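Local coordinates for Fe2OG dioxygenase domain-containing protein (Pseudomonas putida, PDB 4J25), which probably hydroxylates prolyl residues of a protein substrate as a 2-oxoglutarate-dependent dioxygenase, and binds manganese and the 2-oxoglutarate analogue N-oxalylglycine in this crystal, at residues Leu51-Asp54 with Leu55-Leu59; Ala111-Gln114 with Leu115-Ile119. All coordinates share one frame; numbering follows the deposited sequence.

Contact 1: Leu51-Asp54 with Leu55-Leu59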
loop_
_atom_site.group_PDB
_atom_site.type_symbol
_atom_site.label_atom_id
_atom_site.label_comp_id
_atom_site.label_asym_id
_atom_site.label_seq_id
_atom_site.Cartn_x
_atom_site.Cartn_y
_atom_site.Cartn_z
ATOM N N LEU A 51 -7.654 0.220 8.971
ATOM C CA LEU A 51 -7.562 -0.797 9.999
ATOM C C LEU A 51 -7.673 -0.136 11.363
ATOM O O LEU A 51 -7.362 1.045 11.509
ATOM C CB LEU A 51 -6.242 -1.561 9.866
ATOM C CG LEU A 51 -6.082 -2.380 8.578
ATOM C CD1 LEU A 51 -4.670 -2.922 8.473
ATOM C CD2 LEU A 51 -7.091 -3.520 8.473
ATOM N N PRO A 52 -8.125 -0.889 12.370
ATOM C CA PRO A 52 -8.255 -0.266 13.689
ATOM C C PRO A 52 -6.913 0.239 14.208
ATOM O O PRO A 52 -5.875 -0.341 13.914
ATOM C CB PRO A 52 -8.808 -1.396 14.569
ATOM C CG PRO A 52 -8.508 -2.659 13.835
ATOM C CD PRO A 52 -8.472 -2.319 12.380
ATOM N N ALA A 53 -6.946 1.314 14.988
ATOM C CA ALA A 53 -5.725 1.963 15.442
ATOM C C ALA A 53 -4.745 1.030 16.162
ATOM O O ALA A 53 -3.538 1.183 16.004
ATOM C CB ALA A 53 -6.068 3.158 16.315
ATOM N N ASP A 54 -5.233 0.079 16.957
ATOM C CA ASP A 54 -4.323 -0.781 17.722
ATOM C C ASP A 54 -3.497 -1.668 16.791
ATOM O O ASP A 54 -2.329 -1.939 17.078
ATOM C CB ASP A 54 -5.068 -1.640 18.761
ATOM C CG ASP A 54 -5.305 -0.899 20.070
ATOM O OD1 ASP A 54 -5.131 0.340 20.098
ATOM O OD2 ASP A 54 -5.661 -1.561 21.078
ATOM N N LEU A 55 -4.107 -2.117 15.690
ATOM C CA LEU A 55 -3.427 -2.970 14.706
ATOM C C LEU A 55 -2.384 -2.154 13.935
ATOM O O LEU A 55 -1.257 -2.595 13.754
ATOM C CB LEU A 55 -4.446 -3.592 13.729
ATOM C CG LEU A 55 -3.892 -4.421 12.562
ATOM C CD1 LEU A 55 -2.896 -5.475 13.008
ATOM C CD2 LEU A 55 -5.038 -5.082 11.793
ATOM N N VAL A 56 -2.763 -0.950 13.509
ATOM C CA VAL A 56 -1.825 -0.039 12.856
ATOM C C VAL A 56 -0.605 0.248 13.733
ATOM O O VAL A 56 0.524 0.318 13.234
ATOM C CB VAL A 56 -2.501 1.294 12.471
ATOM C CG1 VAL A 56 -1.479 2.268 11.888
ATOM C CG2 VAL A 56 -3.631 1.053 11.466
ATOM N N ARG A 57 -0.824 0.430 15.037
ATOM C CA ARG A 57 0.296 0.654 15.957
ATOM C C ARG A 57 1.189 -0.566 16.059
ATOM O O ARG A 57 2.411 -0.434 16.109
ATOM C CB ARG A 57 -0.182 1.050 17.353
ATOM C CG ARG A 57 -0.739 2.444 17.414
ATOM C CD ARG A 57 -0.854 2.938 18.847
ATOM N NE ARG A 57 -1.884 3.960 18.945
ATOM C CZ ARG A 57 -3.181 3.705 19.082
ATOM N NH1 ARG A 57 -3.611 2.451 19.158
ATOM N NH2 ARG A 57 -4.052 4.705 19.152
ATOM N N ALA A 58 0.576 -1.748 16.070
ATOM C CA ALA A 58 1.323 -3.004 16.113
ATOM C C ALA A 58 2.149 -3.205 14.832
ATOM O O ALA A 58 3.251 -3.772 14.864
ATOM C CB ALA A 58 0.368 -4.163 16.318
ATOM N N LEU A 59 1.609 -2.748 13.704
ATOM C CA LEU A 59 2.323 -2.783 12.429
ATOM C C LEU A 59 3.476 -1.795 12.436
ATOM O O LEU A 59 4.553 -2.110 11.962
ATOM C CB LEU A 59 1.363 -2.485 11.268
ATOM C CG LEU A 59 0.385 -3.618 10.949
ATOM C CD1 LEU A 59 -0.674 -3.206 9.939
ATOM C CD2 LEU A 59 1.136 -4.843 10.447
#

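Contact 2: Ala111-Gln114 with Leu115-Ile119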
loop_
_atom_site.group_PDB
_atom_site.type_symbol
_atom_site.label_atom_id
_atom_site.label_comp_id
_atom_site.label_asym_id
_atom_site.label_seq_id
_atom_site.Cartn_x
_atom_site.Cartn_y
_atom_site.Cartn_z
ATOM N N ALA A 111 -6.662 -9.278 5.430
ATOM C CA ALA A 111 -7.476 -8.210 4.850
ATOM C C ALA A 111 -7.131 -7.986 3.372
ATOM O O ALA A 111 -8.023 -7.753 2.539
ATOM C CB ALA A 111 -7.294 -6.912 5.630
ATOM N N MET A 112 -5.844 -8.030 3.052
ATOM C CA MET A 112 -5.416 -7.809 1.686
ATOM C C MET A 112 -5.811 -9.002 0.817
ATOM O O MET A 112 -6.044 -8.839 -0.375
ATOM C CB MET A 112 -3.912 -7.556 1.625
ATOM C CG MET A 112 -3.493 -6.263 2.320
ATOM S SD MET A 112 -4.230 -4.812 1.533
ATOM C CE MET A 112 -5.603 -4.428 2.517
ATOM N N ASP A 113 -5.900 -10.194 1.405
ATOM C CA ASP A 113 -6.384 -11.328 0.637
ATOM C C ASP A 113 -7.846 -11.118 0.290
ATOM O O ASP A 113 -8.277 -11.456 -0.805
ATOM C CB ASP A 113 -6.180 -12.665 1.335
ATOM C CG ASP A 113 -6.514 -13.838 0.429
ATOM O OD1 ASP A 113 -5.770 -14.076 -0.539
ATOM O OD2 ASP A 113 -7.527 -14.520 0.657
ATOM N N GLN A 114 -8.613 -10.541 1.202
ATOM C CA GLN A 114 -9.995 -10.205 0.895
ATOM C C GLN A 114 -10.073 -9.178 -0.234
ATOM O O GLN A 114 -10.930 -9.277 -1.098
ATOM C CB GLN A 114 -10.693 -9.627 2.112
ATOM C CG GLN A 114 -11.193 -10.628 3.113
ATOM C CD GLN A 114 -11.939 -9.932 4.228
ATOM O OE1 GLN A 114 -11.357 -9.146 4.953
ATOM N NE2 GLN A 114 -13.235 -10.190 4.345
ATOM N N LEU A 115 -9.216 -8.168 -0.175
ATOM C CA LEU A 115 -9.119 -7.175 -1.236
ATOM C C LEU A 115 -8.732 -7.806 -2.591
ATOM O O LEU A 115 -9.287 -7.435 -3.606
ATOM C CB LEU A 115 -8.127 -6.069 -0.842
ATOM C CG LEU A 115 -7.948 -4.932 -1.855
ATOM C CD1 LEU A 115 -9.287 -4.338 -2.240
ATOM C CD2 LEU A 115 -7.028 -3.858 -1.294
ATOM N N ARG A 116 -7.796 -8.751 -2.594
ATOM C CA ARG A 116 -7.468 -9.531 -3.791
ATOM C C ARG A 116 -8.683 -10.182 -4.452
ATOM O O ARG A 116 -8.899 -10.037 -5.671
ATOM C CB ARG A 116 -6.432 -10.613 -3.481
ATOM C CG ARG A 116 -5.893 -11.294 -4.755
ATOM C CD ARG A 116 -4.748 -12.237 -4.449
ATOM N NE ARG A 116 -5.164 -13.280 -3.522
ATOM C CZ ARG A 116 -5.825 -14.384 -3.863
ATOM N NH1 ARG A 116 -6.151 -14.624 -5.123
ATOM N NH2 ARG A 116 -6.165 -15.260 -2.921
ATOM N N LEU A 117 -9.481 -10.874 -3.651
ATOM C CA LEU A 117 -10.655 -11.579 -4.163
ATOM C C LEU A 117 -11.705 -10.588 -4.640
ATOM O O LEU A 117 -12.418 -10.853 -5.601
ATOM C CB LEU A 117 -11.262 -12.505 -3.106
ATOM C CG LEU A 117 -10.387 -13.648 -2.559
ATOM C CD1 LEU A 117 -11.143 -14.455 -1.477
ATOM C CD2 LEU A 117 -9.915 -14.579 -3.659
ATOM N N ALA A 118 -11.783 -9.434 -3.981
ATOM C CA ALA A 118 -12.755 -8.426 -4.367
ATOM C C ALA A 118 -12.341 -7.801 -5.698
ATOM O O ALA A 118 -13.173 -7.568 -6.569
ATOM C CB ALA A 118 -12.894 -7.362 -3.256
ATOM N N ILE A 119 -11.050 -7.545 -5.863
ATOM C CA ILE A 119 -10.520 -7.005 -7.108
ATOM C C ILE A 119 -10.743 -7.980 -8.263
ATOM O O ILE A 119 -11.192 -7.584 -9.348
ATOM C CB ILE A 119 -9.048 -6.650 -6.983
ATOM C CG1 ILE A 119 -8.890 -5.442 -6.058
ATOM C CG2 ILE A 119 -8.482 -6.340 -8.367
ATOM C CD1 ILE A 119 -7.476 -5.076 -5.749
HETATM O O HOH W 1 -3.608 -12.766 -1.031
#

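Contact 1: Leu51-Asp54 with Leu55-Leu59
Pro52 O takes two backbone N-H groups at once. Val56 N reaches it at 3.2 Å in a nearly straight bond, with an N-H...O angle of 172°, whereas Leu55 N, at 3.1 Å, is bent enough to count as weak. Pro52 occupies the N-cap position, and the helix then continues regularly: Arg57 N bonds to Ala53 O and Ala58 N to Asp54 O.

On the outer surface Asp54 and Arg57, three residues apart, form a salt bridge. Asp54 OD1 lies 2.8 Å from Arg57 NH1, at the edge of the guanidinium and near its plane, but the hydrogen bond is a weak one. Carboxylate and guanidinium planes stand 70° apart, so the two groups share one oxygen and one nitrogen and do not pair as a flat fork. The arginine is extended from CG to NE, and chi1 of -72° sets CG beside its own backbone N, carrying the chain back along the first turn until NH2 passes 3.8 Å from Ala53 CB.

Leu51, Leu55 and Val56 form the buried apolar cluster. Leu51 CB meets Val56 CG2 at 4.0 Å, and Leu51 CD1 meets Leu55 CD2 at 4.0 Å. At the exposed margin the Pro52 ring brings CG to 4.2 Å from Leu55 CB. Tyr108 and Ala104 of helix 103-123 and Leu162 of strand 156-163 continue the cluster. With Pro52 at the N-cap position, the Leu51-Val56 pair is a hydrophobic staple, and Leu51-Leu55 extends its packing; together with the i to i+3 salt bridge they identify an amphipathic helix N-terminus, here starting helix 53-67 against the jelly-roll core.

Contact 2: Ala111-Gln114 with Leu115-Ile119
Four successive i+4 to i backbone hydrogen bonds join Ala111-Gln114 to Leu115-Ala118, as expected inside an unbroken alpha-helix; the shortest runs from Arg116 N to Met112 O at 2.8 Å.

Asp113 and Arg116, one turn apart, run alongside each other with their ends turned in one direction. Asp113 OD1 accepts from Arg116 NH2 at 2.7 Å, a fairly straight bond (154°) that arrives on the syn side of the carboxylate and close to the guanidinium plane. The same oxygen takes a second, weak bond from Arg116 NE at 3.1 Å. A water donates a third bond to Asp113 OD1 at 2.6 Å and itself accepts from Arg116 NE at 3.0 Å, so the single hydrogen of NE is shared between the water and, weakly, OD1. OD1 is therefore gripped by three donors, and the water bridges the ion pair. The aspartate CG stands opposite its backbone N (chi1 -172°), while the arginine turns at chi3 (59°), which brings NE and NH2 round to the same oxygen. Arg116 NH1 hydrogen-bonds to Leu127 O, so the guanidinium is held from more than one direction and its rotation should be restricted.

On another face Met112 and Leu115 are paired: SD and CE of the methionine each lie 4.1 Å from Leu115 CD2. Beyond them, Leu115 packs on Val35 of helix 32-42 and Phe221 of strand 214-222, and Met112 touches Phe50. An i to i+3 salt bridge on one side and paired apolar side chains on another mark an amphipathic helix, with the apolar side packing between helix 32-42 and the major sheet of the double-stranded beta-helix fold.

In the fold
Along the chain contact 1 comes first, at the start of helix 53-67; contact 2 follows in helix 103-123, the next helix in the model. Their centres are 19 Å apart; the nearest atoms come within about 4 Å without touching. Helix 103-123 nevertheless joins the two regions, because its earlier residues Ala104, Gln107 and Tyr108 pack on the leucines of contact 1. Both contacts also reach the five-stranded antiparallel sheet, contact 1 through strand 156-163 and contact 2 through strand 214-222, which places them in the helical packing around the catalytic jelly-roll. The side chains of Leu59 and Met112 are each about 14 Å from the bound N-oxalylglycine.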